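PDB 6FJY: CsuC from Acinetobacter baumannii, which probably acts as a periplasmic chaperone of archaic Csu pili, stabilising subunits such as the tip adhesin CsuE by donor-strand complementation before their assembly. Local coordinates for residues Asp30-Trp40 against Gln86-Pro96; Phe172-Thr180 against Lys220-Gly228. One frame throughout, in Å; residues are numbered along the deposited sequence.

Contact 1 (Asp30-Trp40 against Gln86-Pro96); sequences DAMVQIRVFKW and QSYRLIVDELP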
loop_
_atom_site.group_PDB
_atom_site.type_symbol
_atom_site.label_atom_id
_atom_site.label_comp_id
_atom_site.label_asym_id
_atom_site.label_seq_id
_atom_site.Cartn_x
_atom_site.Cartn_y
_atom_site.Cartn_z
ATOM N N ASP A 30 -11.369 -20.262 -4.167
ATOM C CA ASP A 30 -10.085 -20.264 -3.489
ATOM C C ASP A 30 -8.953 -19.968 -4.472
ATOM O O ASP A 30 -9.087 -20.141 -5.688
ATOM C CB ASP A 30 -9.834 -21.607 -2.802
ATOM C CG ASP A 30 -10.926 -21.969 -1.817
ATOM O OD1 ASP A 30 -11.788 -21.109 -1.564
ATOM O OD2 ASP A 30 -10.912 -23.101 -1.294
ATOM N N ALA A 31 -7.819 -19.526 -3.918
ATOM C CA ALA A 31 -6.621 -19.216 -4.686
ATOM C C ALA A 31 -5.386 -19.650 -3.908
ATOM O O ALA A 31 -5.392 -19.691 -2.677
ATOM C CB ALA A 31 -6.529 -17.722 -5.001
ATOM N N MET A 32 -4.343 -20.018 -4.642
ATOM C CA MET A 32 -3.043 -20.340 -4.075
ATOM C C MET A 32 -2.082 -19.210 -4.400
ATOM O O MET A 32 -2.071 -18.693 -5.524
ATOM C CB MET A 32 -2.498 -21.664 -4.626
ATOM C CG MET A 32 -1.193 -22.147 -3.971
ATOM S SD MET A 32 -1.443 -22.928 -2.373
ATOM C CE MET A 32 -2.828 -23.958 -2.801
ATOM N N VAL A 33 -1.267 -18.842 -3.415
ATOM C CA VAL A 33 -0.335 -17.729 -3.535
ATOM C C VAL A 33 1.055 -18.180 -3.115
ATOM O O VAL A 33 1.232 -18.734 -2.025
ATOM C CB VAL A 33 -0.790 -16.537 -2.674
ATOM C CG1 VAL A 33 0.154 -15.388 -2.833
ATOM C CG2 VAL A 33 -2.204 -16.138 -3.060
ATOM N N GLN A 34 2.036 -17.897 -3.958
ATOM C CA GLN A 34 3.448 -18.049 -3.647
ATOM C C GLN A 34 4.050 -16.663 -3.497
ATOM O O GLN A 34 3.684 -15.741 -4.232
ATOM C CB GLN A 34 4.194 -18.813 -4.741
ATOM C CG GLN A 34 5.665 -19.055 -4.414
ATOM C CD GLN A 34 6.493 -19.442 -5.629
ATOM O OE1 GLN A 34 6.021 -19.382 -6.764
ATOM N NE2 GLN A 34 7.743 -19.825 -5.396
ATOM N N ILE A 35 4.929 -16.511 -2.511
ATOM C CA ILE A 35 5.552 -15.237 -2.178
ATOM C C ILE A 35 7.061 -15.423 -2.184
ATOM O O ILE A 35 7.576 -16.333 -1.531
ATOM C CB ILE A 35 5.081 -14.721 -0.808
ATOM C CG1 ILE A 35 3.554 -14.602 -0.782
ATOM C CG2 ILE A 35 5.669 -13.372 -0.528
ATOM C CD1 ILE A 35 2.852 -15.830 -0.214
ATOM N N ARG A 36 7.765 -14.586 -2.938
ATOM C CA ARG A 36 9.224 -14.548 -2.924
ATOM C C ARG A 36 9.693 -13.098 -2.850
ATOM O O ARG A 36 8.984 -12.181 -3.263
ATOM C CB ARG A 36 9.822 -15.225 -4.161
ATOM C CG ARG A 36 9.689 -16.750 -4.165
ATOM C CD ARG A 36 10.099 -17.333 -5.500
ATOM N NE ARG A 36 9.181 -16.946 -6.566
ATOM C CZ ARG A 36 9.374 -17.218 -7.853
ATOM N NH1 ARG A 36 10.464 -17.870 -8.240
ATOM N NH2 ARG A 36 8.485 -16.829 -8.756
ATOM N N VAL A 37 10.884 -12.880 -2.295
ATOM C CA VAL A 37 11.447 -11.535 -2.228
ATOM C C VAL A 37 12.847 -11.576 -2.828
ATOM O O VAL A 37 13.704 -12.339 -2.374
ATOM C CB VAL A 37 11.474 -10.967 -0.798
ATOM C CG1 VAL A 37 12.060 -9.547 -0.793
ATOM C CG2 VAL A 37 10.083 -10.956 -0.216
ATOM N N PHE A 38 13.079 -10.738 -3.821
ATOM C CA PHE A 38 14.338 -10.672 -4.537
ATOM C C PHE A 38 15.027 -9.351 -4.246
ATOM O O PHE A 38 14.377 -8.327 -4.034
ATOM C CB PHE A 38 14.118 -10.816 -6.048
ATOM C CG PHE A 38 13.608 -12.168 -6.462
ATOM C CD1 PHE A 38 14.492 -13.194 -6.763
ATOM C CD2 PHE A 38 12.247 -12.427 -6.525
ATOM C CE1 PHE A 38 14.027 -14.436 -7.141
ATOM C CE2 PHE A 38 11.778 -13.668 -6.907
ATOM C CZ PHE A 38 12.665 -14.673 -7.209
ATOM N N LYS A 39 16.354 -9.394 -4.221
ATOM C CA LYS A 39 17.134 -8.177 -4.127
ATOM C C LYS A 39 17.183 -7.531 -5.501
ATOM O O LYS A 39 17.259 -8.215 -6.525
ATOM C CB LYS A 39 18.536 -8.466 -3.612
ATOM C CG LYS A 39 19.223 -7.265 -2.984
ATOM C CD LYS A 39 20.386 -7.704 -2.101
ATOM C CE LYS A 39 21.000 -6.530 -1.342
ATOM N NZ LYS A 39 22.111 -6.975 -0.436
ATOM N N TRP A 40 17.081 -6.206 -5.514
ATOM C CA TRP A 40 16.903 -5.417 -6.722
ATOM C C TRP A 40 18.060 -4.435 -6.838
ATOM O O TRP A 40 18.269 -3.612 -5.942
ATOM C CB TRP A 40 15.559 -4.695 -6.657
ATOM C CG TRP A 40 15.226 -3.788 -7.788
ATOM C CD1 TRP A 40 15.800 -3.742 -9.013
ATOM C CD2 TRP A 40 14.213 -2.768 -7.774
ATOM N NE1 TRP A 40 15.209 -2.753 -9.774
ATOM C CE2 TRP A 40 14.230 -2.146 -9.034
ATOM C CE3 TRP A 40 13.293 -2.334 -6.817
ATOM C CZ2 TRP A 40 13.372 -1.103 -9.366
ATOM C CZ3 TRP A 40 12.443 -1.291 -7.140
ATOM C CH2 TRP A 40 12.490 -0.687 -8.415
ATOM N N GLN A 86 17.968 -0.082 0.931
ATOM C CA GLN A 86 18.058 -1.344 0.199
ATOM C C GLN A 86 16.768 -1.594 -0.576
ATOM O O GLN A 86 15.661 -1.430 -0.041
ATOM C CB GLN A 86 18.312 -2.525 1.135
ATOM C CG GLN A 86 19.544 -2.414 1.992
ATOM C CD GLN A 86 20.840 -2.553 1.211
ATOM O OE1 GLN A 86 20.842 -2.901 0.030
ATOM N NE2 GLN A 86 21.950 -2.277 1.876
ATOM N N SER A 87 16.922 -1.990 -1.832
ATOM C CA SER A 87 15.816 -2.172 -2.754
ATOM C C SER A 87 15.559 -3.656 -2.961
ATOM O O SER A 87 16.494 -4.456 -3.022
ATOM C CB SER A 87 16.125 -1.500 -4.088
ATOM O OG SER A 87 16.489 -0.147 -3.874
ATOM N N TYR A 88 14.286 -4.021 -3.054
ATOM C CA TYR A 88 13.882 -5.402 -3.248
ATOM C C TYR A 88 12.640 -5.413 -4.129
ATOM O O TYR A 88 11.957 -4.396 -4.280
ATOM C CB TYR A 88 13.560 -6.088 -1.918
ATOM C CG TYR A 88 14.649 -6.051 -0.891
ATOM C CD1 TYR A 88 14.778 -4.957 -0.037
ATOM C CD2 TYR A 88 15.523 -7.118 -0.732
ATOM C CE1 TYR A 88 15.758 -4.913 0.924
ATOM C CE2 TYR A 88 16.509 -7.082 0.239
ATOM C CZ TYR A 88 16.623 -5.971 1.059
ATOM O OH TYR A 88 17.603 -5.926 2.014
ATOM N N ARG A 89 12.309 -6.584 -4.669
ATOM C CA ARG A 89 11.046 -6.774 -5.379
ATOM C C ARG A 89 10.299 -7.876 -4.658
ATOM O O ARG A 89 10.846 -8.969 -4.464
ATOM C CB ARG A 89 11.239 -7.171 -6.843
ATOM C CG ARG A 89 11.982 -6.152 -7.722
ATOM C CD ARG A 89 11.280 -4.824 -7.933
ATOM N NE ARG A 89 10.002 -4.939 -8.612
ATOM C CZ ARG A 89 9.348 -3.908 -9.131
ATOM N NH1 ARG A 89 9.854 -2.683 -9.063
ATOM N NH2 ARG A 89 8.177 -4.102 -9.711
ATOM N N LEU A 90 9.078 -7.572 -4.222
ATOM C CA LEU A 90 8.158 -8.577 -3.709
ATOM C C LEU A 90 7.411 -9.178 -4.895
ATOM O O LEU A 90 6.820 -8.440 -5.694
ATOM C CB LEU A 90 7.187 -7.943 -2.717
ATOM C CG LEU A 90 5.982 -8.782 -2.301
ATOM C CD1 LEU A 90 6.423 -10.057 -1.652
ATOM C CD2 LEU A 90 5.050 -7.997 -1.394
ATOM N N ILE A 91 7.462 -10.507 -5.029
ATOM C CA ILE A 91 6.814 -11.212 -6.132
ATOM C C ILE A 91 5.804 -12.195 -5.552
ATOM O O ILE A 91 6.183 -13.184 -4.906
ATOM C CB ILE A 91 7.813 -11.951 -7.030
ATOM C CG1 ILE A 91 8.875 -11.010 -7.595
ATOM C CG2 ILE A 91 7.055 -12.602 -8.180
ATOM C CD1 ILE A 91 8.328 -9.980 -8.524
ATOM N N VAL A 92 4.523 -11.955 -5.808
ATOM C CA VAL A 92 3.483 -12.881 -5.380
ATOM C C VAL A 92 2.694 -13.367 -6.594
ATOM O O VAL A 92 2.219 -12.567 -7.415
ATOM C CB VAL A 92 2.577 -12.295 -4.277
ATOM C CG1 VAL A 92 3.025 -10.896 -3.853
ATOM C CG2 VAL A 92 1.110 -12.401 -4.629
ATOM N N ASP A 93 2.622 -14.687 -6.729
ATOM C CA ASP A 93 1.983 -15.369 -7.845
ATOM C C ASP A 93 0.626 -15.905 -7.388
ATOM O O ASP A 93 0.560 -16.707 -6.449
ATOM C CB ASP A 93 2.884 -16.504 -8.323
ATOM C CG ASP A 93 4.091 -16.003 -9.085
ATOM O OD1 ASP A 93 3.891 -15.349 -10.123
ATOM O OD2 ASP A 93 5.238 -16.247 -8.641
ATOM N N GLU A 94 -0.448 -15.469 -8.055
ATOM C CA GLU A 94 -1.826 -15.755 -7.651
ATOM C C GLU A 94 -2.460 -16.725 -8.641
ATOM O O GLU A 94 -2.618 -16.396 -9.822
ATOM C CB GLU A 94 -2.649 -14.464 -7.567
ATOM C CG GLU A 94 -4.082 -14.613 -7.010
ATOM C CD GLU A 94 -5.147 -14.704 -8.105
ATOM O OE1 GLU A 94 -4.786 -14.706 -9.300
ATOM O OE2 GLU A 94 -6.350 -14.770 -7.773
ATOM N N LEU A 95 -2.851 -17.898 -8.149
ATOM C CA LEU A 95 -3.406 -18.964 -8.987
ATOM C C LEU A 95 -4.819 -19.305 -8.530
ATOM O O LEU A 95 -4.993 -20.065 -7.559
ATOM C CB LEU A 95 -2.514 -20.212 -8.951
ATOM C CG LEU A 95 -1.187 -20.207 -8.160
ATOM C CD1 LEU A 95 -0.651 -21.621 -8.026
ATOM C CD2 LEU A 95 -0.093 -19.280 -8.752
ATOM N N PRO A 96 -5.866 -18.756 -9.179
ATOM C CA PRO A 96 -7.261 -19.170 -8.974
ATOM C C PRO A 96 -7.456 -20.677 -9.103
ATOM O O PRO A 96 -7.509 -21.371 -8.084
ATOM C CB PRO A 96 -8.007 -18.436 -10.089
ATOM C CG PRO A 96 -7.222 -17.209 -10.309
ATOM C CD PRO A 96 -5.774 -17.588 -10.075
HETATM O O HOH W 1 6.720 -16.118 -6.126
#

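Contact 2 (Phe172-Thr180 against Lys220-Gly228); sequences FARLSALKT and KIYGVDSSG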
loop_
_atom_site.group_PDB
_atom_site.type_symbol
_atom_site.label_atom_id
_atom_site.label_comp_id
_atom_site.label_asym_id
_atom_site.label_seq_id
_atom_site.Cartn_x
_atom_site.Cartn_y
_atom_site.Cartn_z
ATOM N N PHE A 172 15.787 6.409 -3.913
ATOM C CA PHE A 172 15.371 6.175 -5.290
ATOM C C PHE A 172 14.501 7.314 -5.820
ATOM O O PHE A 172 13.891 8.080 -5.070
ATOM C CB PHE A 172 14.591 4.863 -5.409
ATOM C CG PHE A 172 13.230 4.896 -4.751
ATOM C CD1 PHE A 172 13.100 4.694 -3.381
ATOM C CD2 PHE A 172 12.087 5.152 -5.494
ATOM C CE1 PHE A 172 11.849 4.723 -2.765
ATOM C CE2 PHE A 172 10.825 5.186 -4.884
ATOM C CZ PHE A 172 10.708 4.974 -3.515
ATOM N N ALA A 173 14.429 7.383 -7.144
ATOM C CA ALA A 173 13.509 8.245 -7.862
ATOM C C ALA A 173 12.577 7.365 -8.685
ATOM O O ALA A 173 13.032 6.425 -9.342
ATOM C CB ALA A 173 14.252 9.223 -8.775
ATOM N N ARG A 174 11.273 7.631 -8.597
ATOM C CA ARG A 174 10.275 6.997 -9.459
ATOM C C ARG A 174 9.786 8.087 -10.412
ATOM O O ARG A 174 8.985 8.948 -10.035
ATOM C CB ARG A 174 9.137 6.358 -8.657
ATOM C CG ARG A 174 8.158 5.554 -9.523
ATOM C CD ARG A 174 7.087 4.754 -8.743
ATOM N NE ARG A 174 6.755 5.355 -7.460
ATOM C CZ ARG A 174 6.973 4.785 -6.279
ATOM N NH1 ARG A 174 7.520 3.584 -6.199
ATOM N NH2 ARG A 174 6.654 5.429 -5.169
ATOM N N LEU A 175 10.303 8.062 -11.636
ATOM C CA LEU A 175 10.037 9.091 -12.625
ATOM C C LEU A 175 8.902 8.660 -13.539
ATOM O O LEU A 175 8.824 7.494 -13.941
ATOM C CB LEU A 175 11.285 9.373 -13.452
ATOM C CG LEU A 175 12.532 9.817 -12.696
ATOM C CD1 LEU A 175 13.658 10.012 -13.685
ATOM C CD2 LEU A 175 12.279 11.090 -11.892
ATOM N N SER A 176 8.024 9.611 -13.865
ATOM C CA SER A 176 6.843 9.340 -14.681
ATOM C C SER A 176 6.940 10.043 -16.030
ATOM O O SER A 176 7.011 9.376 -17.064
ATOM C CB SER A 176 5.565 9.732 -13.931
ATOM O OG SER A 176 5.585 11.094 -13.537
ATOM N N ALA A 177 6.929 11.374 -16.060
ATOM C CA ALA A 177 6.946 12.123 -17.309
ATOM C C ALA A 177 8.218 12.953 -17.367
ATOM O O ALA A 177 8.581 13.611 -16.390
ATOM C CB ALA A 177 5.713 13.022 -17.441
ATOM N N LEU A 178 8.885 12.936 -18.521
ATOM C CA LEU A 178 10.165 13.596 -18.712
ATOM C C LEU A 178 10.012 14.770 -19.689
ATOM O O LEU A 178 8.976 15.458 -19.677
ATOM C CB LEU A 178 11.188 12.551 -19.160
ATOM C CG LEU A 178 11.708 11.504 -18.163
ATOM C CD1 LEU A 178 10.710 10.373 -17.951
ATOM C CD2 LEU A 178 13.022 10.930 -18.651
ATOM N N LYS A 179 11.037 15.004 -20.511
ATOM C CA LYS A 179 11.076 16.063 -21.518
ATOM C C LYS A 179 10.878 17.446 -20.904
ATOM O O LYS A 179 10.861 17.598 -19.677
ATOM C CB LYS A 179 10.032 15.811 -22.617
ATOM C CG LYS A 179 10.480 16.273 -24.015
ATOM C CD LYS A 179 9.388 16.115 -25.060
ATOM C CE LYS A 179 8.286 17.153 -24.899
ATOM N NZ LYS A 179 8.614 18.437 -25.576
ATOM N N THR A 180 10.748 18.461 -21.756
ATOM C CA THR A 180 10.521 19.838 -21.326
ATOM C C THR A 180 9.514 20.468 -22.279
ATOM O O THR A 180 9.820 20.685 -23.456
ATOM C CB THR A 180 11.826 20.635 -21.301
ATOM O OG1 THR A 180 11.534 22.034 -21.407
ATOM C CG2 THR A 180 12.740 20.212 -22.447
ATOM N N LYS A 220 18.735 20.742 -19.270
ATOM C CA LYS A 220 18.381 19.844 -18.183
ATOM C C LYS A 220 16.963 19.336 -18.391
ATOM O O LYS A 220 16.098 20.046 -18.907
ATOM C CB LYS A 220 18.524 20.529 -16.817
ATOM C CG LYS A 220 17.724 21.808 -16.664
ATOM C CD LYS A 220 17.976 22.450 -15.305
ATOM C CE LYS A 220 17.202 23.754 -15.148
ATOM N NZ LYS A 220 15.730 23.553 -15.241
ATOM N N ILE A 221 16.744 18.110 -17.991
ATOM C CA ILE A 221 15.462 17.446 -18.173
ATOM C C ILE A 221 14.541 17.803 -17.015
ATOM O O ILE A 221 14.981 18.052 -15.886
ATOM C CB ILE A 221 15.644 15.918 -18.290
ATOM C CG1 ILE A 221 16.724 15.573 -19.307
ATOM C CG2 ILE A 221 14.344 15.246 -18.694
ATOM C CD1 ILE A 221 16.885 14.076 -19.497
ATOM N N TYR A 222 13.245 17.828 -17.306
ATOM C CA TYR A 222 12.202 18.023 -16.312
ATOM C C TYR A 222 11.444 16.717 -16.101
ATOM O O TYR A 222 11.102 16.026 -17.063
ATOM C CB TYR A 222 11.241 19.127 -16.756
ATOM C CG TYR A 222 11.753 20.522 -16.500
ATOM C CD1 TYR A 222 12.489 20.812 -15.357
ATOM C CD2 TYR A 222 11.495 21.553 -17.400
ATOM C CE1 TYR A 222 12.954 22.095 -15.115
ATOM C CE2 TYR A 222 11.957 22.839 -17.167
ATOM C CZ TYR A 222 12.687 23.105 -16.023
ATOM O OH TYR A 222 13.148 24.380 -15.789
ATOM N N GLY A 223 11.172 16.386 -14.838
ATOM C CA GLY A 223 10.528 15.131 -14.506
ATOM C C GLY A 223 9.661 15.245 -13.270
ATOM O O GLY A 223 9.696 16.244 -12.547
ATOM N N VAL A 224 8.882 14.192 -13.029
ATOM C CA VAL A 224 7.990 14.095 -11.878
ATOM C C VAL A 224 8.374 12.841 -11.109
ATOM O O VAL A 224 8.473 11.758 -11.696
ATOM C CB VAL A 224 6.509 14.037 -12.303
ATOM C CG1 VAL A 224 5.609 13.756 -11.105
ATOM C CG2 VAL A 224 6.089 15.322 -12.994
ATOM N N ASP A 225 8.621 12.991 -9.809
ATOM C CA ASP A 225 9.026 11.883 -8.959
ATOM C C ASP A 225 7.897 11.570 -7.994
ATOM O O ASP A 225 7.360 12.473 -7.345
ATOM C CB ASP A 225 10.313 12.186 -8.189
ATOM C CG ASP A 225 10.738 11.029 -7.269
ATOM O OD1 ASP A 225 10.712 9.853 -7.706
ATOM O OD2 ASP A 225 11.107 11.298 -6.109
ATOM N N SER A 226 7.526 10.297 -7.923
ATOM C CA SER A 226 6.478 9.825 -7.028
ATOM C C SER A 226 7.031 9.030 -5.851
ATOM O O SER A 226 6.279 8.311 -5.187
ATOM C CB SER A 226 5.475 9.005 -7.832
ATOM O OG SER A 226 5.151 9.716 -9.013
ATOM N N SER A 227 8.336 9.155 -5.592
ATOM C CA SER A 227 8.987 8.397 -4.526
ATOM C C SER A 227 8.482 8.786 -3.141
ATOM O O SER A 227 8.315 7.922 -2.271
ATOM C CB SER A 227 10.501 8.586 -4.614
ATOM O OG SER A 227 10.877 9.924 -4.319
ATOM N N GLY A 228 8.237 10.076 -2.914
ATOM C CA GLY A 228 7.863 10.584 -1.611
ATOM C C GLY A 228 6.371 10.712 -1.385
ATOM O O GLY A 228 5.551 10.036 -2.014
#

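Contact 1 (Asp30-Trp40 against Gln86-Pro96)
Ser87 and Trp40 begin a long antiparallel strand pairing in the N-terminal Ig-like domain of this PapD-type chaperone; the short strand axes make 143° and approach to 4.2 Å. Trp40 N donates to Ser87 O at 3.1 Å, from above the carbonyl plane. Tyr88 forms a non-hydrogen-bonded pair with Lys39, whose CA lies near ring atom CD2; both side chains reach Glu54, Lys39 NZ by a salt bridge and Tyr88 OH by a hydrogen bond. Arg89 lies over one face of the Trp40 indole: its CD sits 3.7 Å from the centroid of the six-membered ring, a CH-pi contact, while the guanidinium adds a cation-pi interaction. Arg89 NH2 also bonds Ser117 OG and makes a salt bridge to the backbone of the other protein chain, consistent with the anchoring of a pilin subunit by PapD-family chaperones. On the face of Val33 and Val37, the Leu90 and Ile35 side chains lie side by side, pointing the same way, Leu90 CD1 3.6 Å from Ile35 CG2. Ile91 exchanges two backbone hydrogen bonds with Arg36, and on the other face its CG1 meets Phe38 CD2 at 3.8 Å, the side chains roughly perpendicular. Val92 returns to the face of Ile35, where its CG2 touches Val33 CG1 at 3.6 Å. Asp93 and Arg36 form a salt bridge, NH2 to OD2 3.3 Å, whose hydrogen bond is weak, with guanidinium and carboxylate planes 48° apart. The bend of the Arg36 chain at chi3 (-67°) turns its head toward Asp93, and a water bridges the pair, accepting from Arg36 NE and donating to Asp93 OD2 and Ile91 O. Glu94 forms a non-hydrogen-bonded pair with Val33. Leu95, which exchanges two backbone hydrogen bonds with Met32, ends the pairing with CD1 3.9 Å from Met32 CB.

Contact 2 (Phe172-Thr180 against Lys220-Gly228)
Leu175 and Asp225 form the single beta bridge of this contact, in the second Ig-like domain of the chaperone, where the short strand 173-175 and the loop after it run beside the edge strand 220-225. Two sound backbone hydrogen bonds flank the bridge, Ser226 N to Arg174 O at 2.9 Å and Ser176 N to Val224 O at 3.1 Å. Farther along, Val224 N to Ala177 O and Tyr222 N to Lys179 O are weak, so the pairing loosens toward Thr180. The 115° between strand axes agrees with so short a match.

Among polar side chains, Asp225 OD1 accepts from Arg174 N, though the modelled separation is too short to be trusted. Arg174 NH2 donates to Ser226 O at 2.9 Å, approaching from 52° out of the carbonyl plane; its NH1 is held by Tyr196 OH, and Tyr9 adds a cation-pi contact. With CG of Phe172 set between the backbone N and the carbonyl carbon (chi1 69°), its ring reaches over one face of the Arg174 guanidinium.

Apolar contacts are few. Leu178 CB meets Ile221 CG2 at 4.2 Å, and Phe172 CE2 lies 3.4 Å from Ser227 CB.

The two contacts follow each other along the chain, contact 1 closing before contact 2 opens, and lie on opposite sides of the chain's centre with their own centres about 27 Å apart. They share no sheet: 31-41 and 85-95 are neighbours in the large N-terminal sheet, whereas 220-225 borders a five-stranded sheet and 173-175 pairs with 195-197. Their nearest atoms nevertheless come within about 6 Å, with residues between them serving both. Tyr196 meets Trp40 and Arg174, while Phe121 touches Ser87 and stacks on Phe172. They therefore probably lie on either side of the junction of the two Ig-like domains of a PapD-type chaperone, with Arg89 of contact 1 reaching the bound CsuE chain.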